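Local coordinates for heme-binding protein A / AI-2 binding protein A (Helicobacter pylori SS1, PDB 6OFQ) that binds short peptides in the periplasm and probably hands them to an ABC transporter for uptake, at residues Lys189-Tyr194 against Lys207-Gly212; Val119-Glu124 against Lys131-Pro136; Asn109-Phe114 against Asn230-Gly235; Gly59-Thr64 against Phe214-Trp219. All coordinates share one frame; numbering follows the deposited sequence.

Interaction 1 of 4, residues Lys189-Tyr194 against Lys207-Gly212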
loop_
_atom_site.group_PDB
_atom_site.type_symbol
_atom_site.label_atom_id
_atom_site.label_comp_id
_atom_site.label_asym_id
_atom_site.label_seq_id
_atom_site.Cartn_x
_atom_site.Cartn_y
_atom_site.Cartn_z
ATOM N N LYS A 189 23.607 3.163 6.418
ATOM C CA LYS A 189 24.423 4.360 6.240
ATOM C C LYS A 189 25.830 4.049 5.663
ATOM O O LYS A 189 26.258 4.830 4.812
ATOM C CB LYS A 189 24.544 5.075 7.598
ATOM C CG LYS A 189 25.325 6.384 7.516
ATOM C CD LYS A 189 24.768 7.351 6.517
ATOM C CE LYS A 189 24.996 8.834 6.804
ATOM N NZ LYS A 189 26.275 9.380 6.317
ATOM N N ASP A 190 26.418 2.958 6.152
ATOM C CA ASP A 190 27.745 2.545 5.612
ATOM C C ASP A 190 27.664 2.299 4.109
ATOM O O ASP A 190 28.487 2.804 3.305
ATOM C CB ASP A 190 28.339 1.375 6.393
ATOM C CG ASP A 190 28.699 1.744 7.820
ATOM O OD1 ASP A 190 29.357 2.777 8.036
ATOM O OD2 ASP A 190 28.154 1.162 8.770
ATOM N N TYR A 191 26.634 1.540 3.686
ATOM C CA TYR A 191 26.448 1.279 2.259
ATOM C C TYR A 191 26.182 2.561 1.462
ATOM O O TYR A 191 26.748 2.846 0.396
ATOM C CB TYR A 191 25.352 0.220 2.038
ATOM C CG TYR A 191 25.043 -0.096 0.582
ATOM C CD1 TYR A 191 26.043 -0.557 -0.261
ATOM C CD2 TYR A 191 23.755 -0.040 0.060
ATOM C CE1 TYR A 191 25.812 -0.900 -1.560
ATOM C CE2 TYR A 191 23.485 -0.442 -1.227
ATOM C CZ TYR A 191 24.513 -0.867 -2.045
ATOM O OH TYR A 191 24.264 -1.242 -3.353
ATOM N N ALA A 192 25.301 3.427 1.970
ATOM C CA ALA A 192 25.036 4.715 1.360
ATOM C C ALA A 192 26.311 5.582 1.229
ATOM O O ALA A 192 26.466 6.173 0.171
ATOM C CB ALA A 192 24.000 5.477 2.213
ATOM N N ASP A 193 27.128 5.575 2.280
ATOM C CA ASP A 193 28.364 6.377 2.226
ATOM C C ASP A 193 29.294 5.797 1.141
ATOM O O ASP A 193 29.894 6.571 0.378
ATOM C CB ASP A 193 29.064 6.356 3.571
ATOM C CG ASP A 193 28.399 7.207 4.620
ATOM O OD1 ASP A 193 27.589 8.081 4.212
ATOM O OD2 ASP A 193 28.861 6.937 5.742
ATOM N N TYR A 194 29.405 4.470 1.108
ATOM C CA TYR A 194 30.228 3.749 0.082
ATOM C C TYR A 194 29.805 4.125 -1.305
ATOM O O TYR A 194 30.576 4.460 -2.201
ATOM C CB TYR A 194 30.205 2.270 0.280
ATOM C CG TYR A 194 30.567 1.395 -0.888
ATOM C CD1 TYR A 194 31.874 0.909 -1.013
ATOM C CD2 TYR A 194 29.568 0.854 -1.680
ATOM C CE1 TYR A 194 32.223 0.090 -2.075
ATOM C CE2 TYR A 194 29.907 0.011 -2.728
ATOM C CZ TYR A 194 31.226 -0.356 -2.932
ATOM O OH TYR A 194 31.549 -1.179 -4.001
ATOM N N LYS A 207 20.184 -1.814 -5.868
ATOM C CA LYS A 207 20.956 -2.949 -5.371
ATOM C C LYS A 207 20.921 -2.828 -3.844
ATOM O O LYS A 207 21.788 -2.200 -3.237
ATOM C CB LYS A 207 22.380 -2.907 -5.963
ATOM C CG LYS A 207 22.397 -3.228 -7.453
ATOM C CD LYS A 207 23.796 -3.024 -8.016
ATOM C CE LYS A 207 23.707 -3.228 -9.524
ATOM N NZ LYS A 207 24.925 -2.834 -10.305
ATOM N N PRO A 208 19.852 -3.316 -3.199
ATOM C CA PRO A 208 19.570 -2.913 -1.844
ATOM C C PRO A 208 20.324 -3.703 -0.812
ATOM O O PRO A 208 20.676 -4.844 -1.023
ATOM C CB PRO A 208 18.058 -3.159 -1.758
ATOM C CG PRO A 208 17.820 -4.373 -2.647
ATOM C CD PRO A 208 18.735 -4.072 -3.815
ATOM N N VAL A 209 20.506 -3.105 0.377
ATOM C CA VAL A 209 21.063 -3.715 1.547
ATOM C C VAL A 209 20.176 -3.524 2.776
ATOM O O VAL A 209 19.923 -2.387 3.123
ATOM C CB VAL A 209 22.492 -3.159 1.787
ATOM C CG1 VAL A 209 23.080 -3.715 3.070
ATOM C CG2 VAL A 209 23.409 -3.528 0.613
ATOM N N GLY A 210 19.712 -4.615 3.350
ATOM C CA GLY A 210 18.793 -4.549 4.511
ATOM C C GLY A 210 19.237 -5.502 5.586
ATOM O O GLY A 210 20.321 -6.099 5.524
ATOM N N THR A 211 18.379 -5.721 6.561
ATOM C CA THR A 211 18.587 -6.682 7.631
ATOM C C THR A 211 17.619 -7.853 7.660
ATOM O O THR A 211 17.712 -8.690 8.541
ATOM C CB THR A 211 18.507 -5.990 8.999
ATOM O OG1 THR A 211 17.229 -5.375 9.165
ATOM C CG2 THR A 211 19.562 -4.928 9.202
ATOM N N GLY A 212 16.675 -7.880 6.722
ATOM C CA GLY A 212 15.591 -8.826 6.803
ATOM C C GLY A 212 15.898 -10.258 6.485
ATOM O O GLY A 212 17.053 -10.604 6.182
#
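Tyr191 and Val209 make a buried face contact, with a single hydrogen bond beside it, between helix 189-197 and the irregular chain that leads from it to strand 214-220. The methyl CG2 of Val209 lies over one face of the tyrosine ring, 3.6 Å from its centroid and 15° off the ring normal: a CH-pi contact displaced toward the CD2 side, where CG2 comes 3.5 Å from Tyr191 CD2. Val209 has CG1 trans to its own backbone N (chi1 176°), which leaves CG2 as the branch turned to the ring. At the far end of the same ring, Tyr191 OH donates to Lys207 O at 2.7 Å. The hydroxyl meets this oxygen in the carbonyl plane, on a lone pair, with a C=O...donor angle of 145°. In this member of the family 5 solute-binding proteins, one aromatic side chain thus fastens a helix to the extended segment following it, gripped at its face by carbon and at its hydroxyl by backbone oxygen. Trp108 and Leu204 also pack around Tyr191. The aliphatic start of Lys207 adds a looser touch, its CB 3.6 Å from Tyr191 OH, before the extended chain carries the amine away from the helix.

Interaction 2 of 4, residues Val119-Glu124 against Lys131-Pro136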
loop_
_atom_site.group_PDB
_atom_site.type_symbol
_atom_site.label_atom_id
_atom_site.label_comp_id
_atom_site.label_asym_id
_atom_site.label_seq_id
_atom_site.Cartn_x
_atom_site.Cartn_y
_atom_site.Cartn_z
ATOM N N VAL A 119 19.302 4.377 11.638
ATOM C CA VAL A 119 17.966 4.962 11.873
ATOM C C VAL A 119 17.968 6.435 11.495
ATOM O O VAL A 119 17.098 6.919 10.809
ATOM C CB VAL A 119 17.480 4.701 13.290
ATOM C CG1 VAL A 119 16.077 5.228 13.485
ATOM C CG2 VAL A 119 17.554 3.228 13.670
ATOM N N LEU A 120 18.946 7.192 12.020
ATOM C CA LEU A 120 19.124 8.584 11.663
ATOM C C LEU A 120 19.222 8.727 10.174
ATOM O O LEU A 120 18.542 9.560 9.599
ATOM C CB LEU A 120 20.355 9.219 12.347
ATOM C CG LEU A 120 20.323 9.320 13.873
ATOM C CD1 LEU A 120 21.571 10.102 14.314
ATOM C CD2 LEU A 120 19.068 10.062 14.296
ATOM N N PHE A 121 20.058 7.945 9.489
ATOM C CA PHE A 121 20.118 8.136 8.051
ATOM C C PHE A 121 18.781 7.922 7.345
ATOM O O PHE A 121 18.334 8.713 6.525
ATOM C CB PHE A 121 21.085 7.103 7.483
ATOM C CG PHE A 121 21.100 7.047 5.948
ATOM C CD1 PHE A 121 21.476 8.129 5.179
ATOM C CD2 PHE A 121 20.598 5.928 5.311
ATOM C CE1 PHE A 121 21.474 8.081 3.801
ATOM C CE2 PHE A 121 20.552 5.905 3.912
ATOM C CZ PHE A 121 20.941 6.977 3.190
ATOM N N SER A 122 18.099 6.856 7.744
ATOM C CA SER A 122 16.877 6.432 7.058
ATOM C C SER A 122 15.738 7.420 7.193
ATOM O O SER A 122 14.961 7.582 6.272
ATOM C CB SER A 122 16.486 5.047 7.562
ATOM O OG SER A 122 17.475 4.073 7.251
ATOM N N PHE A 123 15.650 8.022 8.387
ATOM C CA PHE A 123 14.625 9.018 8.670
ATOM C C PHE A 123 15.038 10.420 8.258
ATOM O O PHE A 123 14.275 11.143 7.652
ATOM C CB PHE A 123 14.237 9.012 10.164
ATOM C CG PHE A 123 13.336 7.874 10.611
ATOM C CD1 PHE A 123 13.770 6.565 10.620
ATOM C CD2 PHE A 123 12.080 8.150 11.103
ATOM C CE1 PHE A 123 12.923 5.525 10.930
ATOM C CE2 PHE A 123 11.270 7.126 11.465
ATOM C CZ PHE A 123 11.721 5.847 11.497
ATOM N N GLU A 124 16.251 10.841 8.666
ATOM C CA GLU A 124 16.704 12.191 8.424
ATOM C C GLU A 124 16.817 12.561 6.947
ATOM O O GLU A 124 16.561 13.703 6.578
ATOM C CB GLU A 124 17.986 12.590 9.123
ATOM C CG GLU A 124 17.904 12.616 10.633
ATOM C CD GLU A 124 19.267 12.985 11.245
ATOM O OE1 GLU A 124 20.333 12.724 10.662
ATOM O OE2 GLU A 124 19.158 13.423 12.407
ATOM N N LYS A 131 19.729 16.475 3.405
ATOM C CA LYS A 131 20.177 15.122 3.603
ATOM C C LYS A 131 19.406 14.158 2.692
ATOM O O LYS A 131 19.556 12.956 2.853
ATOM C CB LYS A 131 19.968 14.733 5.080
ATOM C CG LYS A 131 20.931 15.471 6.021
ATOM C CD LYS A 131 20.680 15.039 7.449
ATOM C CE LYS A 131 21.844 15.477 8.348
ATOM N NZ LYS A 131 21.562 15.259 9.803
ATOM N N ARG A 132 18.739 14.676 1.669
ATOM C CA ARG A 132 17.964 13.833 0.759
ATOM C C ARG A 132 18.721 12.655 0.160
ATOM O O ARG A 132 18.081 11.659 -0.269
ATOM C CB ARG A 132 17.376 14.719 -0.350
ATOM C CG ARG A 132 17.133 14.075 -1.697
ATOM C CD ARG A 132 16.933 15.194 -2.707
ATOM N NE ARG A 132 16.703 14.529 -3.964
ATOM C CZ ARG A 132 15.530 14.126 -4.421
ATOM N NH1 ARG A 132 14.428 14.349 -3.721
ATOM N NH2 ARG A 132 15.445 13.503 -5.583
ATOM N N TYR A 133 20.041 12.815 0.009
ATOM C CA TYR A 133 20.978 11.806 -0.495
ATOM C C TYR A 133 20.977 11.753 -2.015
ATOM O O TYR A 133 22.008 12.040 -2.665
ATOM C CB TYR A 133 20.762 10.427 0.142
ATOM C CG TYR A 133 21.750 9.388 -0.322
ATOM C CD1 TYR A 133 23.010 9.323 0.274
ATOM C CD2 TYR A 133 21.399 8.487 -1.333
ATOM C CE1 TYR A 133 23.919 8.340 -0.142
ATOM C CE2 TYR A 133 22.311 7.519 -1.773
ATOM C CZ TYR A 133 23.576 7.495 -1.184
ATOM O OH TYR A 133 24.452 6.481 -1.514
ATOM N N TYR A 134 19.846 11.367 -2.597
ATOM C CA TYR A 134 19.682 11.290 -4.039
ATOM C C TYR A 134 19.808 12.684 -4.642
ATOM O O TYR A 134 19.508 13.684 -4.041
ATOM C CB TYR A 134 18.352 10.685 -4.416
ATOM C CG TYR A 134 18.217 9.274 -3.893
ATOM C CD1 TYR A 134 18.917 8.240 -4.462
ATOM C CD2 TYR A 134 17.273 8.957 -2.938
ATOM C CE1 TYR A 134 18.812 6.924 -4.045
ATOM C CE2 TYR A 134 17.192 7.652 -2.460
ATOM C CZ TYR A 134 17.875 6.632 -3.069
ATOM O OH TYR A 134 17.772 5.345 -2.645
ATOM N N SER A 135 20.321 12.686 -5.865
ATOM C CA SER A 135 20.378 13.921 -6.631
ATOM C C SER A 135 19.019 14.521 -6.833
ATOM O O SER A 135 18.011 13.796 -6.857
ATOM C CB SER A 135 20.916 13.659 -8.043
ATOM O OG SER A 135 22.278 13.382 -7.803
ATOM N N PRO A 136 19.000 15.842 -7.005
ATOM C CA PRO A 136 17.736 16.387 -7.484
ATOM C C PRO A 136 17.238 15.624 -8.728
ATOM O O PRO A 136 17.977 15.135 -9.594
ATOM C CB PRO A 136 18.053 17.882 -7.688
ATOM C CG PRO A 136 19.307 18.128 -6.898
ATOM C CD PRO A 136 20.086 16.843 -6.963
#
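The ring of Phe121 turns its edge to Tyr133, with CE1 and CZ leading, and a face of the tyrosine ring receives it toward the rim. This is a T-shaped (edge-to-face) pair, centroids 5.7 Å apart and planes at 84°, joining helix 116-127 to the loop that follows it in the family 5 solute-binding fold. Phe121 CE1 comes 4.0 Å from Tyr133 CD1, in van der Waals contact. Phe121 reaches the loop because its CG is anti to the backbone N across the CA-CB bond (chi1 172°), sending the ring out from the flank of the helix. Tyr133 CD2, for its part, lies over the centre of one face of the Tyr134 ring, 3.9 Å above the plane, and the hydroxyl of Tyr133 is bonded to the backbone oxygen of Ala192 on helix 189-197. Near the surface, Glu124 and Lys131 run side by side and point the same way, both chains extended beyond CG; Lys131 CD rests 4.0 Å from Glu124 CB. Their salt bridge is one-sided. Lys131 NZ donates to Glu124 OE1 at 2.9 Å, approaching from above the carboxylate, 67° out of its plane, while Glu124 OE2 stays 4.0 Å from Lys131 NZ.

Interaction 3 of 4, residues Asn109-Phe114 against Asn230-Gly235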
loop_
_atom_site.group_PDB
_atom_site.type_symbol
_atom_site.label_atom_id
_atom_site.label_comp_id
_atom_site.label_asym_id
_atom_site.label_seq_id
_atom_site.Cartn_x
_atom_site.Cartn_y
_atom_site.Cartn_z
ATOM N N ASN A 109 30.254 -6.201 0.175
ATOM C CA ASN A 109 30.852 -7.318 0.886
ATOM C C ASN A 109 31.215 -7.102 2.349
ATOM O O ASN A 109 31.552 -8.067 3.028
ATOM C CB ASN A 109 32.068 -7.852 0.083
ATOM C CG ASN A 109 32.878 -8.914 0.828
ATOM O OD1 ASN A 109 34.021 -8.649 1.240
ATOM N ND2 ASN A 109 32.300 -10.109 1.018
ATOM N N LYS A 110 31.137 -5.858 2.821
ATOM C CA LYS A 110 31.539 -5.519 4.172
ATOM C C LYS A 110 30.451 -5.969 5.141
ATOM O O LYS A 110 29.269 -5.873 4.798
ATOM C CB LYS A 110 31.760 -4.009 4.214
ATOM C CG LYS A 110 32.453 -3.497 5.466
ATOM C CD LYS A 110 32.536 -1.980 5.385
ATOM C CE LYS A 110 33.327 -1.366 6.531
ATOM N NZ LYS A 110 34.773 -1.359 6.195
ATOM N N LYS A 111 30.857 -6.539 6.272
ATOM C CA LYS A 111 29.922 -6.962 7.311
ATOM C C LYS A 111 29.782 -5.849 8.358
ATOM O O LYS A 111 30.712 -5.467 9.072
ATOM C CB LYS A 111 30.261 -8.295 7.979
ATOM C CG LYS A 111 29.149 -8.754 8.914
ATOM C CD LYS A 111 29.086 -10.246 9.235
ATOM C CE LYS A 111 27.673 -10.780 9.050
ATOM N NZ LYS A 111 27.235 -11.860 9.976
ATOM N N VAL A 112 28.617 -5.230 8.395
ATOM C CA VAL A 112 28.429 -4.025 9.206
ATOM C C VAL A 112 27.232 -4.192 10.102
ATOM O O VAL A 112 26.191 -4.707 9.703
ATOM C CB VAL A 112 28.364 -2.703 8.441
ATOM C CG1 VAL A 112 29.532 -2.607 7.460
ATOM C CG2 VAL A 112 27.128 -2.539 7.615
ATOM N N GLU A 113 27.423 -3.880 11.382
ATOM C CA GLU A 113 26.380 -3.990 12.399
ATOM C C GLU A 113 25.471 -2.750 12.349
ATOM O O GLU A 113 25.896 -1.611 12.324
ATOM C CB GLU A 113 27.005 -4.135 13.807
ATOM C CG GLU A 113 25.994 -4.420 14.903
ATOM C CD GLU A 113 26.580 -4.459 16.321
ATOM O OE1 GLU A 113 27.800 -4.156 16.391
ATOM O OE2 GLU A 113 25.895 -4.720 17.327
ATOM N N PHE A 114 24.160 -3.027 12.358
ATOM C CA PHE A 114 23.103 -2.021 12.480
ATOM C C PHE A 114 23.243 -1.269 13.813
ATOM O O PHE A 114 23.501 -1.855 14.857
ATOM C CB PHE A 114 21.751 -2.749 12.407
ATOM C CG PHE A 114 20.599 -1.975 13.007
ATOM C CD1 PHE A 114 20.107 -0.848 12.390
ATOM C CD2 PHE A 114 20.060 -2.375 14.207
ATOM C CE1 PHE A 114 19.113 -0.079 12.979
ATOM C CE2 PHE A 114 18.999 -1.666 14.770
ATOM C CZ PHE A 114 18.548 -0.540 14.136
ATOM N N ASN A 230 18.440 -15.086 4.037
ATOM C CA ASN A 230 19.539 -14.465 4.846
ATOM C C ASN A 230 19.776 -15.387 6.030
ATOM O O ASN A 230 19.009 -15.470 6.979
ATOM C CB ASN A 230 19.085 -13.105 5.357
ATOM C CG ASN A 230 20.114 -12.459 6.266
ATOM O OD1 ASN A 230 21.229 -12.984 6.347
ATOM N ND2 ASN A 230 19.707 -11.428 7.007
ATOM N N GLN A 231 20.884 -16.120 5.968
ATOM C CA GLN A 231 21.198 -17.079 7.030
ATOM C C GLN A 231 21.570 -16.413 8.342
ATOM O O GLN A 231 21.473 -17.053 9.389
ATOM C CB GLN A 231 22.455 -17.864 6.609
ATOM C CG GLN A 231 22.341 -18.642 5.326
ATOM C CD GLN A 231 21.305 -19.751 5.330
ATOM O OE1 GLN A 231 20.957 -20.323 6.360
ATOM N NE2 GLN A 231 20.760 -19.975 4.124
ATOM N N ASP A 232 21.893 -15.138 8.285
ATOM C CA ASP A 232 22.269 -14.372 9.492
ATOM C C ASP A 232 21.140 -13.516 10.065
ATOM O O ASP A 232 21.368 -12.687 10.959
ATOM C CB ASP A 232 23.472 -13.498 9.158
ATOM C CG ASP A 232 24.730 -14.340 8.825
ATOM O OD1 ASP A 232 24.886 -15.416 9.431
ATOM O OD2 ASP A 232 25.501 -13.938 7.950
ATOM N N TYR A 233 19.927 -13.685 9.538
ATOM C CA TYR A 233 18.778 -12.927 10.050
ATOM C C TYR A 233 18.691 -13.014 11.577
ATOM O O TYR A 233 18.769 -14.082 12.160
ATOM C CB TYR A 233 17.500 -13.488 9.376
ATOM C CG TYR A 233 16.213 -12.877 9.873
ATOM C CD1 TYR A 233 15.980 -11.488 9.781
ATOM C CD2 TYR A 233 15.218 -13.695 10.368
ATOM C CE1 TYR A 233 14.754 -10.991 10.237
ATOM C CE2 TYR A 233 13.977 -13.200 10.743
ATOM C CZ TYR A 233 13.772 -11.844 10.682
ATOM O OH TYR A 233 12.532 -11.432 11.174
ATOM N N TRP A 234 18.355 -11.873 12.189
ATOM C CA TRP A 234 18.237 -11.796 13.655
ATOM C C TRP A 234 17.077 -12.572 14.236
ATOM O O TRP A 234 17.141 -12.978 15.398
ATOM C CB TRP A 234 18.161 -10.352 14.147
ATOM C CG TRP A 234 17.020 -9.561 13.550
ATOM C CD1 TRP A 234 17.058 -8.800 12.426
ATOM C CD2 TRP A 234 15.681 -9.496 14.055
ATOM N NE1 TRP A 234 15.803 -8.291 12.185
ATOM C CE2 TRP A 234 14.933 -8.699 13.159
ATOM C CE3 TRP A 234 15.033 -10.113 15.126
ATOM C CZ2 TRP A 234 13.568 -8.451 13.354
ATOM C CZ3 TRP A 234 13.667 -9.844 15.332
ATOM C CH2 TRP A 234 12.974 -9.031 14.404
ATOM N N GLY A 235 15.960 -12.726 13.539
ATOM C CA GLY A 235 14.766 -13.406 13.965
ATOM C C GLY A 235 14.761 -14.882 13.642
ATOM O O GLY A 235 15.779 -15.424 13.197
#
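A surface salt bridge links the loop ahead of helix 116-127 to a type I beta turn, Asn230 to Tyr233, that follows strand 224-229. Lys111 NZ stands 3.4 Å from Asp232 OD2, so the bond is a weak one, and Lys111 CE is no closer than 4.0 Å to that same oxygen. The two side chains meet at an angle: Lys111 leaves the backbone extended but is bent toward its end, with chi3 at -131°, far from a staggered value, as it reaches over to the turn. Both residues are exposed, and solvent would be expected to weaken the attraction further. The backbone of Asp232 is fixed in the turn, because its N donates to Asn230 OD1 at 3.0 Å. That bond makes an Asx turn within the beta turn, although the N-H meets the amide oxygen from well above its carbonyl plane. From the turn, Asn230 ND2 bonds to Gly212 O just ahead of strand 214-220, and Phe114 and Trp234 both pack on Leu79 of strand 75-85.

Interaction 4 of 4, residues Gly59-Thr64 against Phe214-Trp219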
loop_
_atom_site.group_PDB
_atom_site.type_symbol
_atom_site.label_atom_id
_atom_site.label_comp_id
_atom_site.label_asym_id
_atom_site.label_seq_id
_atom_site.Cartn_x
_atom_site.Cartn_y
_atom_site.Cartn_z
ATOM N N GLY A 59 9.725 -5.545 1.328
ATOM C CA GLY A 59 9.254 -6.020 2.620
ATOM C C GLY A 59 9.968 -7.248 3.138
ATOM O O GLY A 59 9.953 -7.530 4.344
ATOM N N ASN A 60 10.563 -8.034 2.246
ATOM C CA ASN A 60 11.342 -9.183 2.633
ATOM C C ASN A 60 12.843 -8.852 2.917
ATOM O O ASN A 60 13.495 -9.648 3.590
ATOM C CB ASN A 60 11.267 -10.184 1.476
ATOM C CG ASN A 60 9.965 -10.949 1.468
ATOM O OD1 ASN A 60 9.777 -11.817 2.303
ATOM N ND2 ASN A 60 9.069 -10.632 0.533
ATOM N N ILE A 61 13.302 -7.740 2.374
ATOM C CA ILE A 61 14.720 -7.346 2.410
ATOM C C ILE A 61 14.981 -6.487 3.637
ATOM O O ILE A 61 16.067 -6.569 4.277
ATOM C CB ILE A 61 15.060 -6.605 1.102
ATOM C CG1 ILE A 61 15.061 -7.624 -0.055
ATOM C CG2 ILE A 61 16.366 -5.830 1.230
ATOM C CD1 ILE A 61 15.092 -6.954 -1.424
ATOM N N TYR A 62 14.057 -5.576 3.951
ATOM C CA TYR A 62 14.294 -4.569 4.987
ATOM C C TYR A 62 13.451 -4.855 6.233
ATOM O O TYR A 62 12.355 -5.391 6.128
ATOM C CB TYR A 62 13.910 -3.157 4.564
ATOM C CG TYR A 62 14.682 -2.621 3.371
ATOM C CD1 TYR A 62 15.944 -2.087 3.524
ATOM C CD2 TYR A 62 14.170 -2.681 2.094
ATOM C CE1 TYR A 62 16.656 -1.540 2.467
ATOM C CE2 TYR A 62 14.864 -2.114 1.045
ATOM C CZ TYR A 62 16.097 -1.528 1.236
ATOM O OH TYR A 62 16.733 -0.936 0.159
ATOM N N ASP A 63 13.975 -4.455 7.394
ATOM C CA ASP A 63 13.208 -4.302 8.610
ATOM C C ASP A 63 12.984 -2.875 8.994
ATOM O O ASP A 63 13.634 -1.937 8.523
ATOM C CB ASP A 63 13.910 -4.985 9.766
ATOM C CG ASP A 63 14.009 -6.478 9.543
ATOM O OD1 ASP A 63 12.964 -7.133 9.285
ATOM O OD2 ASP A 63 15.122 -7.045 9.616
ATOM N N THR A 64 12.019 -2.764 9.909
ATOM C CA THR A 64 11.598 -1.510 10.515
ATOM C C THR A 64 11.884 -1.554 12.037
ATOM O O THR A 64 12.284 -2.587 12.567
ATOM C CB THR A 64 10.106 -1.229 10.216
ATOM O OG1 THR A 64 9.370 -2.451 10.252
ATOM C CG2 THR A 64 9.913 -0.593 8.816
ATOM N N PHE A 214 15.310 -12.209 3.994
ATOM C CA PHE A 214 15.862 -12.460 2.661
ATOM C C PHE A 214 16.758 -11.348 2.193
ATOM O O PHE A 214 16.575 -10.212 2.589
ATOM C CB PHE A 214 14.722 -12.684 1.644
ATOM C CG PHE A 214 13.852 -13.865 1.952
ATOM C CD1 PHE A 214 12.730 -13.700 2.749
ATOM C CD2 PHE A 214 14.140 -15.135 1.463
ATOM C CE1 PHE A 214 11.943 -14.780 3.054
ATOM C CE2 PHE A 214 13.349 -16.230 1.743
ATOM C CZ PHE A 214 12.244 -16.036 2.551
ATOM N N LYS A 215 17.696 -11.708 1.315
ATOM C CA LYS A 215 18.546 -10.706 0.711
ATOM C C LYS A 215 18.370 -10.706 -0.792
ATOM O O LYS A 215 17.914 -11.709 -1.366
ATOM C CB LYS A 215 20.006 -10.897 1.093
ATOM C CG LYS A 215 20.555 -12.223 0.624
ATOM C CD LYS A 215 21.901 -12.465 1.298
ATOM C CE LYS A 215 22.352 -13.877 0.955
ATOM N NZ LYS A 215 23.697 -13.945 1.573
ATOM N N PHE A 216 18.670 -9.579 -1.413
ATOM C CA PHE A 216 18.559 -9.421 -2.866
ATOM C C PHE A 216 19.640 -10.207 -3.621
ATOM O O PHE A 216 20.791 -10.172 -3.177
ATOM C CB PHE A 216 18.727 -7.940 -3.164
ATOM C CG PHE A 216 18.686 -7.541 -4.591
ATOM C CD1 PHE A 216 19.813 -7.602 -5.391
ATOM C CD2 PHE A 216 17.543 -6.995 -5.134
ATOM C CE1 PHE A 216 19.789 -7.184 -6.727
ATOM C CE2 PHE A 216 17.528 -6.507 -6.434
ATOM C CZ PHE A 216 18.639 -6.607 -7.207
ATOM N N PHE A 217 19.206 -10.848 -4.704
ATOM C CA PHE A 217 20.167 -11.442 -5.666
ATOM C C PHE A 217 20.115 -10.798 -7.018
ATOM O O PHE A 217 21.176 -10.495 -7.594
ATOM C CB PHE A 217 20.044 -12.953 -5.718
ATOM C CG PHE A 217 21.013 -13.613 -6.648
ATOM C CD1 PHE A 217 22.345 -13.684 -6.288
ATOM C CD2 PHE A 217 20.580 -14.098 -7.850
ATOM C CE1 PHE A 217 23.260 -14.251 -7.154
ATOM C CE2 PHE A 217 21.499 -14.656 -8.723
ATOM C CZ PHE A 217 22.809 -14.773 -8.335
ATOM N N LEU A 218 18.955 -10.629 -7.619
ATOM C CA LEU A 218 18.836 -10.097 -8.952
ATOM C C LEU A 218 17.505 -9.410 -9.162
ATOM O O LEU A 218 16.505 -9.838 -8.558
ATOM C CB LEU A 218 18.939 -11.330 -9.878
ATOM C CG LEU A 218 18.655 -11.315 -11.347
ATOM C CD1 LEU A 218 19.213 -12.643 -11.817
ATOM C CD2 LEU A 218 17.156 -11.377 -11.561
ATOM N N TRP A 219 17.498 -8.407 -10.021
ATOM C CA TRP A 219 16.274 -7.776 -10.485
ATOM C C TRP A 219 16.347 -7.602 -11.997
ATOM O O TRP A 219 17.123 -6.776 -12.490
ATOM C CB TRP A 219 16.085 -6.439 -9.786
ATOM C CG TRP A 219 14.864 -5.611 -10.185
ATOM C CD1 TRP A 219 13.708 -6.075 -10.827
ATOM C CD2 TRP A 219 14.634 -4.255 -9.880
ATOM N NE1 TRP A 219 12.824 -5.047 -10.959
ATOM C CE2 TRP A 219 13.355 -3.924 -10.352
ATOM C CE3 TRP A 219 15.391 -3.278 -9.194
ATOM C CZ2 TRP A 219 12.800 -2.659 -10.139
ATOM C CZ3 TRP A 219 14.834 -2.020 -9.027
ATOM C CH2 TRP A 219 13.603 -1.700 -9.541
#
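Phe214, at the start of strand 214-220, meets Asn60 with both backbone and ring. Its N donates to Asn60 O at 3.2 Å, close to straight with an N-H...acceptor angle of 158°. The side chains of the pair lie alongside each other, amide and ring planes 81° apart, and Asn60 OD1 sits 3.5 Å from Phe214 CD1. That amide is held by bonds elsewhere: ND2 to Val56 O and Asn524 O, OD1 to Phe526 N. Phe214 O then receives a CA-H...O contact from Ile61 CA at 3.4 Å, almost perfectly linear. Beyond Lys215, which points away, Phe216 presents CB to Ile61 CD1 at 4.1 Å. The isoleucine reaches it through CG1, which is turned away from the carbonyl carbon (chi1 -71°) and carries CD1 along the strand. Phe217 and Leu218 form a classic beta bulge opposite Ile226. The strand is an outermost one of a mixed five-stranded sheet, next to 224-229, and residues 59-61, weakly bonded as helix, pack here, with Asn60 and Ile61 also touching Leu227.

From the N terminus, residues 59-64 come first, and meet strand 214-220 some 150 residues later, closing interaction 4. Residues 109-114 open interaction 3 within that span, but their partner 230-235 lies beyond the strand, so interactions 3 and 4 cross. Interactions 2 and 1 are short local closures following one another inside both long loops: helix 116-127 with its following loop, then helix 189-197 with its own. They touch where Ala192 CB packs against Phe121 CZ. Asp63, in the first segment of interaction 4, also bonds to interactions 1 and 3, its OD2 2.7 Å from Thr211 OG1 and 2.9 Å from Trp234 NE1. These bonds tie residues 59-64 to the chain before strand 214-220 and to the 230-235 turn.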